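Local structure of MamA (Candidatus Magnetobacterium bavaricum, 3VTX) at residues A24-K29 against K44-Y49; N37-L43 against K64-D69; K89-I93 against V116-M120; H123-I127 against A150-K154. The protein is a tetratricopeptide-repeat (TPR) protein, an all-helical scaffold of the kind that generally mediates protein-protein interactions. All coordinates share one frame; numbering follows the deposited sequence.

Contact 1 of 4, residues A24-K29 against K44-Y49; sequences AIRAYK and KLGKTY
Y28, L45 and I25 bury the most surface where residues 24-29 pack against residues 44-49, and each meets the other helix in its own way. The Y28 ring lies across the base of K44: CB of K44 sits over one face, 4.1 Å from the centroid of the Y28 ring and 22° off its normal, a CH-pi contact displaced toward the rim. At the edge of the same ring, near its plane, T48 OG1 comes within 3.5 Å of Y28 CE2. That hydroxyl is spent on its own helix, donating to K44 O from above the carbonyl plane, while T48 N reaches the same oxygen from the opposite face. L45 sends CD1 across I25, 3.8 Å from I25 CG1, because its CG stands anti to the backbone N (chi1 179°) and leans toward helix 21-34. I25 CG1 is equally close to the T48 methyl, and its terminal CD1 continues onto the Y49 ring, 4.0 Å from the centroid of that ring and over its face. The extended K29 chain ends beside the phenol, where K29 NZ gives Y49 OH a weak hydrogen bond of 3.3 Å. Segments 24-29 and 44-49 run nearly antiparallel, at 158°, with their axes 9.9 Å apart at closest; both lie within one TPR sequence range. Helix 5-18 closes one flank: D13 accepts from Y28 OH and forms a salt bridge with K44 NZ, so one carboxylate serves both polar ends. On another flank helix 55-68 takes up L45 through S61 and Y49 through D57 and A58.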
loop_
_atom_site.group_PDB
_atom_site.type_symbol
_atom_site.label_atom_id
_atom_site.label_comp_id
_atom_site.label_asym_id
_atom_site.label_seq_id
_atom_site.Cartn_x
_atom_site.Cartn_y
_atom_site.Cartn_z
ATOM N N ALA A 24 13.246 -3.488 18.357
ATOM C CA ALA A 24 12.052 -4.232 17.964
ATOM C C ALA A 24 12.528 -5.316 17.020
ATOM O O ALA A 24 12.157 -6.453 17.151
ATOM C CB ALA A 24 11.032 -3.333 17.302
ATOM N N ILE A 25 13.342 -4.979 15.993
ATOM C CA ILE A 25 13.860 -5.965 15.052
ATOM C C ILE A 25 14.685 -7.075 15.731
ATOM O O ILE A 25 14.552 -8.247 15.410
ATOM C CB ILE A 25 14.738 -5.243 14.020
ATOM C CG1 ILE A 25 13.805 -4.458 13.033
ATOM C CG2 ILE A 25 15.540 -6.243 13.193
ATOM C CD1 ILE A 25 14.478 -3.354 12.208
ATOM N N ARG A 26 15.533 -6.684 16.673
ATOM C CA ARG A 26 16.287 -7.662 17.454
ATOM C C ARG A 26 15.392 -8.667 18.157
ATOM O O ARG A 26 15.663 -9.871 18.099
ATOM C CB ARG A 26 17.264 -7.000 18.427
ATOM C CG ARG A 26 18.424 -6.454 17.697
ATOM C CD ARG A 26 19.533 -5.881 18.617
ATOM N NE ARG A 26 19.225 -4.529 19.010
ATOM C CZ ARG A 26 18.829 -4.133 20.199
ATOM N NH1 ARG A 26 18.626 -2.842 20.400
ATOM N NH2 ARG A 26 18.733 -4.994 21.168
ATOM N N ALA A 27 14.360 -8.183 18.811
ATOM C CA ALA A 27 13.453 -9.051 19.506
ATOM C C ALA A 27 12.684 -10.015 18.559
ATOM O O ALA A 27 12.605 -11.215 18.797
ATOM C CB ALA A 27 12.487 -8.217 20.357
ATOM N N TYR A 28 12.251 -9.523 17.381
ATOM C CA TYR A 28 11.514 -10.339 16.456
ATOM C C TYR A 28 12.397 -11.355 15.791
ATOM O O TYR A 28 12.001 -12.554 15.613
ATOM C CB TYR A 28 10.838 -9.413 15.440
ATOM C CG TYR A 28 9.732 -8.469 15.935
ATOM C CD1 TYR A 28 8.794 -8.848 16.880
ATOM C CD2 TYR A 28 9.569 -7.216 15.369
ATOM C CE1 TYR A 28 7.834 -7.978 17.312
ATOM C CE2 TYR A 28 8.545 -6.377 15.745
ATOM C CZ TYR A 28 7.668 -6.776 16.702
ATOM O OH TYR A 28 6.671 -5.931 17.044
ATOM N N LYS A 29 13.660 -10.970 15.540
ATOM C CA LYS A 29 14.619 -11.875 15.005
ATOM C C LYS A 29 14.905 -13.031 16.000
ATOM O O LYS A 29 15.168 -14.179 15.553
ATOM C CB LYS A 29 15.882 -11.214 14.553
ATOM C CG LYS A 29 15.782 -10.400 13.234
ATOM C CD LYS A 29 17.049 -9.739 12.845
ATOM C CE LYS A 29 16.985 -9.027 11.531
ATOM N NZ LYS A 29 18.290 -8.357 11.274
ATOM N N LYS A 44 4.992 -8.801 11.592
ATOM C CA LYS A 44 5.430 -7.683 12.390
ATOM C C LYS A 44 6.835 -7.230 12.029
ATOM O O LYS A 44 7.039 -5.973 11.964
ATOM C CB LYS A 44 5.387 -7.997 13.904
ATOM C CG LYS A 44 3.965 -7.920 14.482
ATOM C CD LYS A 44 3.933 -8.608 15.867
ATOM C CE LYS A 44 2.538 -8.338 16.549
ATOM N NZ LYS A 44 2.592 -8.849 17.920
ATOM N N LEU A 45 7.747 -8.173 11.759
ATOM C CA LEU A 45 9.136 -7.774 11.351
ATOM C C LEU A 45 9.076 -7.054 10.002
ATOM O O LEU A 45 9.709 -6.033 9.782
ATOM C CB LEU A 45 10.077 -8.952 11.347
ATOM C CG LEU A 45 11.521 -8.745 10.940
ATOM C CD1 LEU A 45 12.111 -7.651 11.859
ATOM C CD2 LEU A 45 12.276 -10.026 10.936
ATOM N N GLY A 46 8.289 -7.590 9.083
ATOM C CA GLY A 46 8.076 -6.915 7.785
ATOM C C GLY A 46 7.570 -5.502 7.984
ATOM O O GLY A 46 8.062 -4.561 7.375
ATOM N N LYS A 47 6.533 -5.341 8.810
ATOM C CA LYS A 47 5.966 -4.013 9.028
ATOM C C LYS A 47 6.963 -3.021 9.661
ATOM O O LYS A 47 6.902 -1.809 9.360
ATOM C CB LYS A 47 4.739 -4.109 9.888
ATOM C CG LYS A 47 3.537 -4.697 9.268
ATOM C CD LYS A 47 2.404 -4.802 10.258
ATOM C CE LYS A 47 1.127 -5.250 9.545
ATOM N NZ LYS A 47 -0.032 -5.477 10.529
ATOM N N THR A 48 7.818 -3.533 10.551
ATOM C CA THR A 48 8.829 -2.724 11.213
ATOM C C THR A 48 9.833 -2.199 10.177
ATOM O O THR A 48 10.169 -1.033 10.220
ATOM C CB THR A 48 9.516 -3.431 12.320
ATOM O OG1 THR A 48 8.533 -3.937 13.253
ATOM C CG2 THR A 48 10.528 -2.530 13.052
ATOM N N TYR A 49 10.277 -3.060 9.266
ATOM C CA TYR A 49 11.162 -2.613 8.245
ATOM C C TYR A 49 10.457 -1.605 7.333
ATOM O O TYR A 49 11.070 -0.687 6.837
ATOM C CB TYR A 49 11.759 -3.813 7.472
ATOM C CG TYR A 49 12.970 -4.462 8.125
ATOM C CD1 TYR A 49 14.146 -3.720 8.352
ATOM C CD2 TYR A 49 12.966 -5.813 8.455
ATOM C CE1 TYR A 49 15.292 -4.300 8.819
ATOM C CE2 TYR A 49 14.107 -6.407 9.014
ATOM C CZ TYR A 49 15.251 -5.635 9.207
ATOM O OH TYR A 49 16.364 -6.250 9.704
#

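Contact 2 of 4, residues N37-L43 against K64-D69; sequences NNVETLL and KFVVLD
V39 and F65 mark the closest backbone approach, CA to CA 5.6 Å, between helices 39-43 and 64-68, which run roughly antiparallel, at 147°, with axes 9.4 Å apart. F65 buries the most surface. A first torsion of 179° swings its ring away from its own backbone N and over to the first turn of the opposite helix, where it presents an edge to V39 O, which lies in the ring plane 3.3 Å from F65 CD2. The V39 and L43 CB atoms press on the same corner of the ring, the former 3.7 Å from F65 CE2. Farther along, L42 CD1 meets L68 CD1 at 3.8 Å, the two side chains crossing at about a right angle, while V39 CG1 rests on L68 CB. The L68 methyls also pack against the N37 amide, ND2 being 3.6 Å from L68 CD1. N38 turns from this interface to cap its helix: its OD1 accepts from T41 N in the carbonyl plane and from T41 OG1 well above it. Where helices 39-51 and 55-68 meet in this TPR array, helix 21-34 receives T41 and L42 on one flank, L32 touching both, and helix 73-85 follows on another, with E74 against L43 and A75 against F65.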
loop_
_atom_site.group_PDB
_atom_site.type_symbol
_atom_site.label_atom_id
_atom_site.label_comp_id
_atom_site.label_asym_id
_atom_site.label_seq_id
_atom_site.Cartn_x
_atom_site.Cartn_y
_atom_site.Cartn_z
ATOM N N ASN A 37 8.797 -20.250 11.694
ATOM C CA ASN A 37 7.556 -20.234 10.966
ATOM C C ASN A 37 6.438 -19.455 11.666
ATOM O O ASN A 37 5.277 -19.608 11.328
ATOM C CB ASN A 37 7.136 -21.654 10.599
ATOM C CG ASN A 37 8.190 -22.356 9.748
ATOM O OD1 ASN A 37 8.532 -23.518 10.019
ATOM N ND2 ASN A 37 8.743 -21.658 8.748
ATOM N N ASN A 38 6.816 -18.595 12.621
ATOM C CA ASN A 38 5.861 -17.780 13.349
ATOM C C ASN A 38 5.380 -16.676 12.393
ATOM O O ASN A 38 6.071 -15.657 12.223
ATOM C CB ASN A 38 6.559 -17.158 14.551
ATOM C CG ASN A 38 5.594 -16.522 15.518
ATOM O OD1 ASN A 38 5.010 -15.438 15.295
ATOM N ND2 ASN A 38 5.384 -17.228 16.624
ATOM N N VAL A 39 4.223 -16.878 11.789
ATOM C CA VAL A 39 3.704 -15.918 10.811
ATOM C C VAL A 39 3.391 -14.579 11.446
ATOM O O VAL A 39 3.617 -13.543 10.807
ATOM C CB VAL A 39 2.496 -16.473 9.998
ATOM C CG1 VAL A 39 2.968 -17.640 9.089
ATOM C CG2 VAL A 39 1.374 -16.879 10.905
ATOM N N GLU A 40 2.937 -14.551 12.703
ATOM C CA GLU A 40 2.563 -13.275 13.329
ATOM C C GLU A 40 3.827 -12.361 13.431
ATOM O O GLU A 40 3.768 -11.123 13.146
ATOM C CB GLU A 40 2.055 -13.502 14.735
ATOM C CG GLU A 40 1.695 -12.273 15.447
ATOM C CD GLU A 40 0.877 -12.464 16.711
ATOM O OE1 GLU A 40 0.826 -13.610 17.207
ATOM O OE2 GLU A 40 0.304 -11.443 17.180
ATOM N N THR A 41 4.931 -13.002 13.809
ATOM C CA THR A 41 6.263 -12.348 13.888
ATOM C C THR A 41 6.827 -11.947 12.542
ATOM O O THR A 41 7.366 -10.846 12.418
ATOM C CB THR A 41 7.244 -13.156 14.722
ATOM O OG1 THR A 41 6.617 -13.333 16.000
ATOM C CG2 THR A 41 8.655 -12.373 15.000
ATOM N N LEU A 42 6.680 -12.792 11.550
ATOM C CA LEU A 42 7.117 -12.451 10.193
ATOM C C LEU A 42 6.421 -11.199 9.695
ATOM O O LEU A 42 7.095 -10.290 9.161
ATOM C CB LEU A 42 6.936 -13.615 9.231
ATOM C CG LEU A 42 7.935 -14.727 9.335
ATOM C CD1 LEU A 42 7.448 -16.020 8.579
ATOM C CD2 LEU A 42 9.381 -14.356 8.888
ATOM N N LEU A 43 5.128 -11.058 9.949
ATOM C CA LEU A 43 4.386 -9.891 9.488
ATOM C C LEU A 43 4.818 -8.662 10.282
ATOM O O LEU A 43 4.981 -7.600 9.749
ATOM C CB LEU A 43 2.880 -10.126 9.635
ATOM C CG LEU A 43 2.045 -8.981 9.124
ATOM C CD1 LEU A 43 2.346 -8.597 7.653
ATOM C CD2 LEU A 43 0.527 -9.396 9.297
ATOM N N LYS A 64 8.593 -15.003 3.103
ATOM C CA LYS A 64 8.499 -16.188 3.989
ATOM C C LYS A 64 7.081 -16.323 4.550
ATOM O O LYS A 64 6.529 -17.428 4.557
ATOM C CB LYS A 64 9.488 -16.122 5.127
ATOM C CG LYS A 64 10.905 -16.206 4.694
ATOM C CD LYS A 64 11.784 -15.980 5.936
ATOM C CE LYS A 64 13.293 -15.821 5.661
ATOM N NZ LYS A 64 13.683 -16.780 4.608
ATOM N N PHE A 65 6.453 -15.205 4.943
ATOM C CA PHE A 65 5.100 -15.221 5.412
ATOM C C PHE A 65 4.163 -15.871 4.362
ATOM O O PHE A 65 3.315 -16.699 4.716
ATOM C CB PHE A 65 4.619 -13.809 5.736
ATOM C CG PHE A 65 3.211 -13.704 6.219
ATOM C CD1 PHE A 65 2.131 -13.789 5.335
ATOM C CD2 PHE A 65 2.954 -13.481 7.534
ATOM C CE1 PHE A 65 0.823 -13.665 5.851
ATOM C CE2 PHE A 65 1.656 -13.406 8.056
ATOM C CZ PHE A 65 0.593 -13.480 7.167
ATOM N N VAL A 66 4.237 -15.425 3.116
ATOM C CA VAL A 66 3.225 -15.850 2.144
ATOM C C VAL A 66 3.452 -17.299 1.718
ATOM O O VAL A 66 2.516 -17.938 1.200
ATOM C CB VAL A 66 3.037 -14.860 0.936
ATOM C CG1 VAL A 66 2.487 -13.530 1.454
ATOM C CG2 VAL A 66 4.276 -14.666 0.051
ATOM N N VAL A 67 4.667 -17.806 1.864
ATOM C CA VAL A 67 4.921 -19.256 1.708
ATOM C C VAL A 67 4.098 -20.052 2.700
ATOM O O VAL A 67 3.595 -21.185 2.383
ATOM C CB VAL A 67 6.419 -19.615 1.842
ATOM C CG1 VAL A 67 6.626 -21.164 2.146
ATOM C CG2 VAL A 67 7.130 -19.197 0.586
ATOM N N LEU A 68 3.941 -19.508 3.883
ATOM C CA LEU A 68 3.314 -20.202 4.974
ATOM C C LEU A 68 1.860 -19.844 5.094
ATOM O O LEU A 68 1.114 -20.669 5.581
ATOM C CB LEU A 68 3.990 -19.883 6.319
ATOM C CG LEU A 68 5.388 -20.341 6.512
ATOM C CD1 LEU A 68 6.162 -19.464 7.572
ATOM C CD2 LEU A 68 5.301 -21.808 6.899
ATOM N N ASP A 69 1.436 -18.670 4.594
ATOM C CA ASP A 69 0.078 -18.160 4.774
ATOM C C ASP A 69 -0.355 -17.351 3.563
ATOM O O ASP A 69 0.134 -16.261 3.357
ATOM C CB ASP A 69 0.008 -17.348 6.039
ATOM C CG ASP A 69 -1.438 -16.948 6.437
ATOM O OD1 ASP A 69 -2.319 -16.832 5.534
ATOM O OD2 ASP A 69 -1.657 -16.636 7.640
#

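Contact 3 of 4, residues K89-I93 against V116-M120; sequences KQAAI and VYDSM
The Y117 ring meets I93 obliquely: I93 CD1 lies 3.7 Å from Y117 CE1, and the two side chains cross at about a right angle. Farther out along the ring, the I93 branch CG2 approaches the phenol oxygen, Y117 OH, at 3.8 Å. This is the one aromatic group of the contact, and I93 divides its atoms between it and two other partners. Its CG1 touches V116 CG1 at 3.9 Å, and its CD1 meets M120 SD at 3.6 Å, the isoleucine and methionine reaching toward each other tip to tip. With CG1 anti to the carbonyl carbon (chi1 -69°), that one branch meets V116 on the way and ends at CD1 between ring and sulfur, while CG2 goes to the phenol oxygen. Two neighbouring TPR sequence units are joined in this way, the start of helix 89-102 leaning on the last turns of helix 107-119 in the right-handed superhelical stacking known for the family. A92 adds its methyl against V116 CG2, and F84 of helix 73-85 packs on both V116 and S119. K89 carries the polar part. Its fully extended chain slides past M120 in the opposite direction, K89 CD coming 3.5 Å from M120 CG, and delivers the ammonium to the serine, where K89 NZ donates to S119 OG at 2.9 Å. The same hydroxyl, accepting from the lysine, donates to V116 O at 2.6 Å, tilted 15° from the carbonyl plane. Y117 also packs against K125 and A126 of helix 123-136.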
loop_
_atom_site.group_PDB
_atom_site.type_symbol
_atom_site.label_atom_id
_atom_site.label_comp_id
_atom_site.label_asym_id
_atom_site.label_seq_id
_atom_site.Cartn_x
_atom_site.Cartn_y
_atom_site.Cartn_z
ATOM N N LYS A 89 8.011 -4.513 -10.585
ATOM C CA LYS A 89 6.604 -4.098 -10.861
ATOM C C LYS A 89 5.724 -5.270 -11.130
ATOM O O LYS A 89 4.597 -5.275 -10.671
ATOM C CB LYS A 89 6.588 -3.125 -12.029
ATOM C CG LYS A 89 7.099 -1.782 -11.665
ATOM C CD LYS A 89 7.075 -0.866 -12.808
ATOM C CE LYS A 89 7.701 0.450 -12.479
ATOM N NZ LYS A 89 7.494 1.406 -13.631
ATOM N N GLN A 90 6.228 -6.317 -11.800
ATOM C CA GLN A 90 5.384 -7.482 -11.948
ATOM C C GLN A 90 5.148 -8.224 -10.656
ATOM O O GLN A 90 4.075 -8.760 -10.439
ATOM C CB GLN A 90 5.932 -8.445 -13.007
ATOM C CG GLN A 90 4.981 -9.607 -13.351
ATOM C CD GLN A 90 3.644 -9.119 -13.849
ATOM O OE1 GLN A 90 3.591 -8.326 -14.778
ATOM N NE2 GLN A 90 2.575 -9.539 -13.190
ATOM N N ALA A 91 6.140 -8.246 -9.762
ATOM C CA ALA A 91 5.897 -8.878 -8.497
ATOM C C ALA A 91 4.873 -8.031 -7.711
ATOM O O ALA A 91 4.189 -8.553 -6.855
ATOM C CB ALA A 91 7.254 -9.008 -7.669
ATOM N N ALA A 92 4.899 -6.732 -7.914
ATOM C CA ALA A 92 3.990 -5.817 -7.235
ATOM C C ALA A 92 2.558 -6.126 -7.688
ATOM O O ALA A 92 1.673 -6.228 -6.883
ATOM C CB ALA A 92 4.332 -4.352 -7.484
ATOM N N ILE A 93 2.369 -6.161 -9.003
ATOM C CA ILE A 93 1.059 -6.521 -9.589
ATOM C C ILE A 93 0.598 -7.843 -9.022
ATOM O O ILE A 93 -0.539 -7.980 -8.580
ATOM C CB ILE A 93 1.134 -6.573 -11.128
ATOM C CG1 ILE A 93 1.331 -5.172 -11.728
ATOM C CG2 ILE A 93 -0.143 -7.160 -11.729
ATOM C CD1 ILE A 93 1.828 -5.226 -13.166
ATOM N N VAL A 116 0.900 1.403 -10.004
ATOM C CA VAL A 116 1.884 0.519 -10.627
ATOM C C VAL A 116 1.612 0.437 -12.172
ATOM O O VAL A 116 2.558 0.680 -12.979
ATOM C CB VAL A 116 1.912 -0.855 -10.005
ATOM C CG1 VAL A 116 2.974 -1.770 -10.724
ATOM C CG2 VAL A 116 2.258 -0.817 -8.555
ATOM N N TYR A 117 0.389 0.170 -12.570
ATOM C CA TYR A 117 0.033 0.087 -13.998
ATOM C C TYR A 117 0.323 1.369 -14.729
ATOM O O TYR A 117 0.965 1.372 -15.768
ATOM C CB TYR A 117 -1.402 -0.236 -14.166
ATOM C CG TYR A 117 -1.748 -1.720 -14.030
ATOM C CD1 TYR A 117 -1.010 -2.741 -14.659
ATOM C CD2 TYR A 117 -2.919 -2.066 -13.362
ATOM C CE1 TYR A 117 -1.413 -4.074 -14.528
ATOM C CE2 TYR A 117 -3.298 -3.409 -13.247
ATOM C CZ TYR A 117 -2.553 -4.364 -13.838
ATOM O OH TYR A 117 -3.003 -5.663 -13.704
ATOM N N ASP A 118 0.024 2.496 -14.106
ATOM C CA ASP A 118 0.240 3.739 -14.826
ATOM C C ASP A 118 1.748 3.971 -15.017
ATOM O O ASP A 118 2.155 4.517 -16.065
ATOM C CB ASP A 118 -0.367 4.932 -14.136
ATOM C CG ASP A 118 -0.640 6.129 -15.128
ATOM O OD1 ASP A 118 -1.226 5.876 -16.183
ATOM O OD2 ASP A 118 -0.163 7.262 -14.786
ATOM N N SER A 119 2.532 3.558 -14.038
ATOM C CA SER A 119 3.980 3.713 -14.109
ATOM C C SER A 119 4.582 2.922 -15.219
ATOM O O SER A 119 5.711 3.240 -15.619
ATOM C CB SER A 119 4.717 3.396 -12.826
ATOM O OG SER A 119 4.802 1.991 -12.619
ATOM N N MET A 120 3.901 1.891 -15.630
ATOM C CA MET A 120 4.308 1.003 -16.723
ATOM C C MET A 120 3.758 1.417 -18.070
ATOM O O MET A 120 4.083 0.770 -19.083
ATOM C CB MET A 120 3.828 -0.404 -16.397
ATOM C CG MET A 120 4.530 -0.974 -15.209
ATOM S SD MET A 120 3.611 -2.479 -14.657
ATOM C CE MET A 120 3.791 -3.589 -16.074
#

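Contact 4 of 4, residues H123-I127 against A150-K154; sequences HDKAI and AYEGK
D124 and K154 form the charged link between residues 123-127 and 150-154. K154 NZ donates to D124 OD1 at 2.6 Å, and OD1 receives it on its syn lone pair, the side of the other carboxylate oxygen. The lysine chain bends twice to arrive there (chi3 57°, chi4 80°), laying its CG 3.6 Å from H123 CB on the way. The imidazole is satisfied elsewhere: H123 ND1 bonds to D118 OD1, and H123 NE2 to a glycerol molecule. Although G153 O lies 3.4 Å from H123 NE2, the angle is too poor for a hydrogen bond. What G153 offers the ring is its backbone, with CA 3.8 Å from the centroid of the H123 imidazole in a CH-pi contact, a close approach that the lack of a side chain permits. Next to these polar groups, I127 CD1 stands over the centre of the Y151 ring, 3.8 Å from its centroid and only 8° off the normal. I127 CG1 also presses on A150 CB at 3.5 Å. The contact bridges two adjoining TPR sequence units. Helix 107-119 adjoins it, D118 touching A126 and A150, and helix 157-169 packs beyond, with A160 against both Y151 and E152.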
loop_
_atom_site.group_PDB
_atom_site.type_symbol
_atom_site.label_atom_id
_atom_site.label_comp_id
_atom_site.label_asym_id
_atom_site.label_seq_id
_atom_site.Cartn_x
_atom_site.Cartn_y
_atom_site.Cartn_z
ATOM N N HIS A 123 -2.177 2.391 -19.186
ATOM C CA HIS A 123 -3.113 3.434 -18.715
ATOM C C HIS A 123 -4.525 2.922 -18.571
ATOM O O HIS A 123 -5.224 3.310 -17.628
ATOM C CB HIS A 123 -3.119 4.614 -19.667
ATOM C CG HIS A 123 -1.771 5.137 -19.965
ATOM N ND1 HIS A 123 -0.956 5.650 -18.971
ATOM C CD2 HIS A 123 -1.050 5.195 -21.120
ATOM C CE1 HIS A 123 0.203 6.015 -19.512
ATOM N NE2 HIS A 123 0.157 5.793 -20.810
ATOM N N ASP A 124 -4.994 2.035 -19.477
ATOM C CA ASP A 124 -6.335 1.544 -19.301
ATOM C C ASP A 124 -6.532 0.633 -18.087
ATOM O O ASP A 124 -7.523 0.736 -17.389
ATOM C CB ASP A 124 -6.774 0.733 -20.506
ATOM C CG ASP A 124 -6.861 1.541 -21.779
ATOM O OD1 ASP A 124 -7.176 2.711 -21.776
ATOM O OD2 ASP A 124 -6.622 0.938 -22.844
ATOM N N LYS A 125 -5.586 -0.220 -17.826
ATOM C CA LYS A 125 -5.587 -0.982 -16.571
ATOM C C LYS A 125 -5.538 -0.117 -15.345
ATOM O O LYS A 125 -6.138 -0.430 -14.334
ATOM C CB LYS A 125 -4.482 -2.008 -16.545
ATOM C CG LYS A 125 -4.773 -3.207 -17.579
ATOM C CD LYS A 125 -3.873 -4.323 -17.400
ATOM C CE LYS A 125 -4.364 -5.498 -18.352
ATOM N NZ LYS A 125 -3.248 -6.419 -18.345
ATOM N N ALA A 126 -4.752 0.944 -15.430
ATOM C CA ALA A 126 -4.732 1.878 -14.327
ATOM C C ALA A 126 -6.070 2.548 -14.095
ATOM O O ALA A 126 -6.545 2.612 -12.943
ATOM C CB ALA A 126 -3.631 2.898 -14.566
ATOM N N ILE A 127 -6.698 3.042 -15.164
ATOM C CA ILE A 127 -7.988 3.694 -15.037
ATOM C C ILE A 127 -8.988 2.696 -14.391
ATOM O O ILE A 127 -9.791 3.121 -13.546
ATOM C CB ILE A 127 -8.447 4.276 -16.344
ATOM C CG1 ILE A 127 -7.529 5.431 -16.742
ATOM C CG2 ILE A 127 -9.971 4.705 -16.230
ATOM C CD1 ILE A 127 -7.552 5.797 -18.284
ATOM N N ALA A 150 -3.626 9.442 -16.203
ATOM C CA ALA A 150 -3.692 8.257 -17.108
ATOM C C ALA A 150 -4.275 8.626 -18.448
ATOM O O ALA A 150 -3.763 8.163 -19.493
ATOM C CB ALA A 150 -4.438 7.081 -16.466
ATOM N N TYR A 151 -5.333 9.428 -18.472
ATOM C CA TYR A 151 -5.879 9.913 -19.743
ATOM C C TYR A 151 -4.895 10.785 -20.513
ATOM O O TYR A 151 -4.796 10.635 -21.720
ATOM C CB TYR A 151 -7.216 10.664 -19.555
ATOM C CG TYR A 151 -8.341 9.718 -19.478
ATOM C CD1 TYR A 151 -8.741 8.961 -20.587
ATOM C CD2 TYR A 151 -9.119 9.615 -18.310
ATOM C CE1 TYR A 151 -9.797 8.078 -20.465
ATOM C CE2 TYR A 151 -10.177 8.729 -18.196
ATOM C CZ TYR A 151 -10.539 7.994 -19.292
ATOM O OH TYR A 151 -11.549 7.063 -19.200
ATOM N N GLU A 152 -4.144 11.664 -19.832
ATOM C CA GLU A 152 -3.063 12.384 -20.496
ATOM C C GLU A 152 -2.043 11.398 -21.096
ATOM O O GLU A 152 -1.528 11.641 -22.202
ATOM C CB GLU A 152 -2.424 13.408 -19.535
ATOM C CG GLU A 152 -0.978 13.760 -19.901
ATOM C CD GLU A 152 -0.789 14.876 -20.954
ATOM O OE1 GLU A 152 -1.806 15.190 -21.580
ATOM O OE2 GLU A 152 0.428 15.381 -21.109
ATOM N N GLY A 153 -1.765 10.317 -20.378
ATOM C CA GLY A 153 -0.837 9.287 -20.837
ATOM C C GLY A 153 -1.291 8.653 -22.150
ATOM O O GLY A 153 -0.473 8.319 -23.008
ATOM N N LYS A 154 -2.596 8.540 -22.294
ATOM C CA LYS A 154 -3.225 8.022 -23.559
ATOM C C LYS A 154 -3.347 9.031 -24.666
ATOM O O LYS A 154 -3.885 8.732 -25.756
ATOM C CB LYS A 154 -4.687 7.576 -23.215
ATOM C CG LYS A 154 -4.730 6.434 -22.388
ATOM C CD LYS A 154 -6.152 6.019 -21.930
ATOM C CE LYS A 154 -7.165 5.736 -23.074
ATOM N NZ LYS A 154 -7.010 4.447 -23.641
#

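In the fold
All four contacts are partly buried joints between helices of one TPR array. Contacts 1 and 3 are the more core-like, with four buried touching residues each; contacts 2 and 4 have two each and more exposed ones. Contacts 1 and 2 share helix 39-51 and touch through Y28 O and the T41 methyl, whereas contacts 3 and 4 meet through D118 and through Y117 against K125. Contacts 1 and 4 lie on opposite sides of the chain's centre, about 38 Å apart between centres. Round a common apolar base, contact 2 makes no polar bond between its segments, contact 1 adds a weak lysine-phenol bond, contact 3 a firmer lysine-serine bond, and contact 4 a salt bridge.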